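Local coordinates for protein endo-1,4-beta-mannanase (Eisenia fetida, PDB 5Y6T) that probably cleaves internal beta-1,4-mannosidic linkages of mannans, as an endo-acting glycoside hydrolase of family GH5, at residues Tyr263-Tyr268 / Lys291-Gly296; Val282-Tyr287 / Gln318-Ala323. All coordinates share one frame; numbering follows the deposited sequence.

Overall arrangement
Contacts 1 and 2 involve neighbouring parts of one (beta/alpha)8 barrel, and their centres lie 8 Å apart. Contact 1 pairs two parallel barrel strands about 9 Å from the centre of the chain; contact 2, about 17 Å out, closes a loop between those strands onto the run leading into the next strand. Their segments alternate along the chain. Probable hydrogen bonds join them, Asn293 O to Cys321 N and Ile295 N to Gly322 O, both 2.9 Å, and Met265 SD packs on Tyr287 CE2 at 3.5 Å. Contact 1 lies near the probable substrate cleft: the His266 side chain is about 5 Å from a bound Tris, probably from the crystallisation liquor but perhaps marking the pocket.

Contact 1: Tyr263-Tyr268 / Lys291-Gly296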
# COMPACT_ATOMS: atom_id res chain seq x y z
N TYR A 263 -4.14 -8.11 -3.31
CA TYR A 263 -3.55 -8.38 -1.98
C TYR A 263 -2.06 -7.88 -2.02
O TYR A 263 -1.45 -7.66 -3.08
CB TYR A 263 -3.63 -9.85 -1.63
CG TYR A 263 -5.04 -10.33 -1.50
CD1 TYR A 263 -5.90 -9.84 -0.51
CD2 TYR A 263 -5.55 -11.26 -2.35
CE1 TYR A 263 -7.19 -10.26 -0.41
CE2 TYR A 263 -6.88 -11.70 -2.25
CZ TYR A 263 -7.71 -11.17 -1.26
OH TYR A 263 -9.01 -11.56 -1.05
N GLN A 264 -1.55 -7.66 -0.81
CA GLN A 264 -0.20 -7.12 -0.69
C GLN A 264 0.37 -7.60 0.65
O GLN A 264 -0.14 -7.22 1.69
CB GLN A 264 -0.25 -5.59 -0.76
CG GLN A 264 1.09 -4.94 -0.49
CD GLN A 264 1.10 -3.44 -0.34
OE1 GLN A 264 2.03 -2.89 0.29
NE2 GLN A 264 0.08 -2.79 -0.80
N MET A 265 1.38 -8.44 0.61
CA MET A 265 2.01 -8.95 1.79
C MET A 265 3.38 -8.38 1.91
O MET A 265 4.16 -8.42 0.98
CB MET A 265 2.17 -10.48 1.63
CG MET A 265 0.83 -11.18 1.59
SD MET A 265 1.16 -12.90 1.38
CE MET A 265 -0.43 -13.64 1.55
N HIS A 266 3.69 -7.82 3.05
CA HIS A 266 5.06 -7.42 3.40
C HIS A 266 5.79 -8.58 4.08
O HIS A 266 5.13 -9.51 4.61
CB HIS A 266 5.01 -6.29 4.39
CG HIS A 266 4.28 -5.10 3.85
ND1 HIS A 266 3.90 -4.02 4.63
CD2 HIS A 266 3.76 -4.87 2.62
CE1 HIS A 266 3.25 -3.16 3.88
NE2 HIS A 266 3.15 -3.65 2.66
N THR A 267 7.11 -8.63 3.98
CA THR A 267 7.75 -9.73 4.65
C THR A 267 9.14 -9.33 5.08
O THR A 267 9.94 -8.80 4.27
CB THR A 267 7.76 -11.05 3.83
OG1 THR A 267 8.27 -12.17 4.65
CG2 THR A 267 8.63 -10.88 2.52
N TYR A 268 9.41 -9.59 6.34
CA TYR A 268 10.73 -9.40 6.92
C TYR A 268 11.08 -10.56 7.80
O TYR A 268 10.19 -11.22 8.39
CB TYR A 268 10.73 -8.17 7.79
CG TYR A 268 10.46 -6.89 7.00
CD1 TYR A 268 11.52 -6.23 6.33
CD2 TYR A 268 9.18 -6.35 6.91
CE1 TYR A 268 11.30 -5.01 5.72
CE2 TYR A 268 8.94 -5.15 6.23
CZ TYR A 268 10.00 -4.49 5.60
OH TYR A 268 9.79 -3.29 4.98
N LYS A 291 -7.31 -12.76 -5.84
CA LYS A 291 -6.79 -11.51 -6.42
C LYS A 291 -5.30 -11.76 -6.56
O LYS A 291 -4.72 -12.59 -5.83
CB LYS A 291 -6.98 -10.32 -5.45
CG LYS A 291 -8.43 -10.16 -5.00
CD LYS A 291 -8.55 -8.99 -4.02
CE LYS A 291 -9.89 -8.91 -3.29
NZ LYS A 291 -11.03 -8.76 -4.19
N PRO A 292 -4.66 -11.02 -7.47
CA PRO A 292 -3.20 -11.00 -7.48
C PRO A 292 -2.63 -10.52 -6.17
O PRO A 292 -3.38 -9.93 -5.37
CB PRO A 292 -2.86 -10.05 -8.65
CG PRO A 292 -4.07 -9.48 -9.17
CD PRO A 292 -5.24 -9.98 -8.33
N ASN A 293 -1.32 -10.75 -5.95
CA ASN A 293 -0.63 -10.44 -4.71
C ASN A 293 0.70 -9.83 -5.01
O ASN A 293 1.47 -10.41 -5.76
CB ASN A 293 -0.43 -11.76 -3.95
CG ASN A 293 0.06 -11.58 -2.54
OD1 ASN A 293 -0.02 -10.49 -1.95
ND2 ASN A 293 0.46 -12.65 -1.94
N ASN A 294 1.00 -8.73 -4.34
CA ASN A 294 2.24 -7.92 -4.45
C ASN A 294 3.05 -8.06 -3.22
O ASN A 294 2.53 -7.91 -2.16
CB ASN A 294 1.82 -6.50 -4.68
CG ASN A 294 2.99 -5.54 -4.81
OD1 ASN A 294 3.97 -5.62 -4.08
ND2 ASN A 294 2.87 -4.59 -5.71
N ILE A 295 4.37 -8.36 -3.33
CA ILE A 295 5.20 -8.35 -2.12
C ILE A 295 5.58 -6.86 -1.94
O ILE A 295 6.63 -6.40 -2.46
CB ILE A 295 6.42 -9.26 -2.26
CG1 ILE A 295 6.04 -10.67 -2.77
CG2 ILE A 295 7.18 -9.29 -0.93
CD1 ILE A 295 7.19 -11.70 -2.80
N GLY A 296 4.76 -6.17 -1.15
CA GLY A 296 4.72 -4.68 -1.06
C GLY A 296 5.84 -4.05 -0.24
O GLY A 296 6.03 -2.84 -0.25
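Lys291 lays its aliphatic chain across the ring of Tyr263 where two neighbouring parallel strands come together. Its CB stands above the CD2-CE2 edge of the ring, 3.5 Å from Tyr263 CE2, and CG follows on the same side. CD then lies over the face, offset toward the rim, in a CH-pi contact 3.9 Å from the Tyr263 centroid. CE passes Tyr263 OH at 3.6 Å. A bend at the last torsion (chi4 -61°), after an extended run, turns NZ off to a salt bridge with Asp246 and a hydrogen bond to Ile260 O. Tyr263 OH is held by Asp290, and an alanine here would probably leave the lysine methylenes without their aromatic face and Asp290 without its hydroxyl partner.

Beside this pair the backbones join in parallel register. Tyr263 N donates to Pro292 O at 2.9 Å, and Asn294 N returns a bond to Tyr263 O at 3.0 Å; Met265 N to Asn294 O and Gly296 N to Met265 O carry the pairing onward. On the same side of the sheet as Tyr263, Asn293 points its amide across the Met265 side chain at about a right angle. ND2 sends a weak but straight hydrogen bond to Met265 SD (3.4 Å, 170° at the hydrogen), while its stronger partner is Asn284 OD1.

On the opposite face of the sheet, Gln264 OE1 lies near Gly296 CA and accepts a hydrogen bond from His266 NE2 at 2.7 Å, in the plane of the imidazole. ND1 bonds Glu167 OE2, so both ring nitrogens are engaged and the rotation of the imidazole is set. This polar network is consistent with the substrate cleft that GH5 (beta/alpha)8 barrels carry at the C-terminal ends of their parallel strands.

Contact 2: Val282-Tyr287 / Gln318-Ala323; sequences VPNSQY and QGYCGA
This is a loop-to-loop contact on the periphery of the (beta/alpha)8 barrel: residues 282-287, in the long connection between strands 262-266 and 293-297, fold down on residues 318-320, which leave helix 308-317 and lead into strand 322-325. The loop arrives through Pro283 and makes a single helix-like turn from Asn284 to Tyr287.

Asn284 and Tyr320 carry most of the packing. Asn284 CB sits squarely over the centre of the Tyr320 ring, 3.6 Å from the centroid, in a CH-pi contact. With CG anti to the backbone N (chi1 -179°), the amide extends out over the CD2-CE2 rim, OD1 near CE2, its plane turned 45° from the ring. ND2 gives a weak hydrogen bond to Gly319 O at 3.2 Å, whereas OD1 accepts from Asn293 ND2 of the adjoining strand.

At its far end Tyr320 OH donates to Val282 O at 2.7 Å, the oxygen lying in the plane of the ring at its edge but the hydroxyl standing above the carbonyl plane. Trp314 NE1 also bonds this carbonyl, so two donors grip it. Tyr287 crosses Tyr320 at about a right angle and brings CE2 to 3.3 Å from Tyr320 OH, while its own hydroxyl bonds Ser277 O. Gly319, with a positive phi of 103°, carries the chain round where a CB would jam against the carbonyl O of Gln318 and also come tight to Asn284 CB.

Gln318 O ties the two backbones together: it accepts a hydrogen bond from Asn284 N at 2.9 Å, almost in line with its C=O bond, and another from a water 3.0 Å away that in turn accepts one from Ser285 N.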
# COMPACT_ATOMS: atom_id res chain seq x y z
N VAL A 282 7.57 -19.02 -0.53
CA VAL A 282 6.55 -19.86 -1.14
C VAL A 282 6.06 -19.16 -2.39
O VAL A 282 6.07 -17.90 -2.46
CB VAL A 282 5.38 -20.16 -0.21
CG1 VAL A 282 5.86 -20.80 1.10
CG2 VAL A 282 4.55 -18.92 0.07
N PRO A 283 5.63 -19.92 -3.38
CA PRO A 283 4.98 -19.34 -4.56
C PRO A 283 3.59 -18.82 -4.25
O PRO A 283 2.91 -19.35 -3.37
CB PRO A 283 4.96 -20.47 -5.56
CG PRO A 283 4.97 -21.70 -4.73
CD PRO A 283 5.67 -21.40 -3.44
N ASN A 284 3.21 -17.73 -4.88
CA ASN A 284 1.96 -17.03 -4.58
C ASN A 284 0.74 -18.01 -4.74
O ASN A 284 -0.27 -17.87 -4.06
CB ASN A 284 1.79 -15.85 -5.49
CG ASN A 284 0.54 -15.10 -5.19
OD1 ASN A 284 0.24 -14.82 -4.04
ND2 ASN A 284 -0.24 -14.86 -6.18
N SER A 285 0.82 -18.95 -5.68
CA SER A 285 -0.30 -19.90 -5.83
C SER A 285 -0.66 -20.67 -4.56
O SER A 285 -1.85 -20.99 -4.35
CB SER A 285 -0.05 -20.86 -6.97
OG SER A 285 -0.29 -20.22 -8.21
N GLN A 286 0.32 -20.95 -3.70
CA GLN A 286 0.02 -21.65 -2.44
C GLN A 286 -0.86 -20.89 -1.51
O GLN A 286 -1.48 -21.50 -0.66
CB GLN A 286 1.30 -22.11 -1.77
CG GLN A 286 1.94 -23.24 -2.57
CD GLN A 286 3.21 -23.76 -2.00
OE1 GLN A 286 3.66 -23.32 -0.94
NE2 GLN A 286 3.80 -24.71 -2.69
N TYR A 287 -0.96 -19.56 -1.67
CA TYR A 287 -1.88 -18.80 -0.88
C TYR A 287 -3.34 -18.95 -1.30
O TYR A 287 -4.27 -18.53 -0.54
CB TYR A 287 -1.52 -17.31 -0.84
CG TYR A 287 -0.19 -16.99 -0.23
CD1 TYR A 287 0.10 -17.44 1.04
CD2 TYR A 287 0.72 -16.21 -0.89
CE1 TYR A 287 1.34 -17.14 1.64
CE2 TYR A 287 1.92 -15.86 -0.30
CZ TYR A 287 2.22 -16.32 0.95
OH TYR A 287 3.47 -15.97 1.50
N GLN A 318 7.69 -16.42 -9.26
CA GLN A 318 6.88 -17.35 -8.44
C GLN A 318 5.48 -16.80 -8.20
O GLN A 318 4.84 -17.16 -7.17
CB GLN A 318 7.63 -17.58 -7.12
CG GLN A 318 8.97 -18.30 -7.35
CD GLN A 318 8.77 -19.69 -7.93
OE1 GLN A 318 7.77 -20.31 -7.68
NE2 GLN A 318 9.76 -20.20 -8.69
N GLY A 319 4.97 -15.99 -9.12
CA GLY A 319 3.49 -15.77 -9.17
C GLY A 319 2.96 -14.46 -8.59
O GLY A 319 1.75 -14.22 -8.56
N TYR A 320 3.87 -13.57 -8.20
CA TYR A 320 3.47 -12.26 -7.63
C TYR A 320 3.33 -11.20 -8.72
O TYR A 320 3.87 -11.32 -9.81
CB TYR A 320 4.45 -11.83 -6.53
CG TYR A 320 4.53 -12.83 -5.40
CD1 TYR A 320 5.37 -13.94 -5.48
CD2 TYR A 320 3.65 -12.78 -4.34
CE1 TYR A 320 5.40 -14.92 -4.50
CE2 TYR A 320 3.67 -13.73 -3.37
CZ TYR A 320 4.53 -14.81 -3.43
OH TYR A 320 4.48 -15.75 -2.45
N CYS A 321 2.55 -10.15 -8.44
CA CYS A 321 2.32 -9.10 -9.38
C CYS A 321 3.15 -7.82 -9.13
O CYS A 321 3.00 -6.83 -9.80
CB CYS A 321 0.84 -8.73 -9.48
SG CYS A 321 0.14 -7.88 -8.03
N GLY A 322 4.01 -7.88 -8.14
CA GLY A 322 4.91 -6.77 -7.86
C GLY A 322 5.82 -7.09 -6.69
O GLY A 322 5.63 -8.07 -5.95
N ALA A 323 6.83 -6.21 -6.59
CA ALA A 323 7.81 -6.22 -5.55
C ALA A 323 8.29 -4.78 -5.29
O ALA A 323 8.77 -4.16 -6.20
CB ALA A 323 8.95 -7.10 -6.00
O HOH W 1 2.67 -19.08 -7.99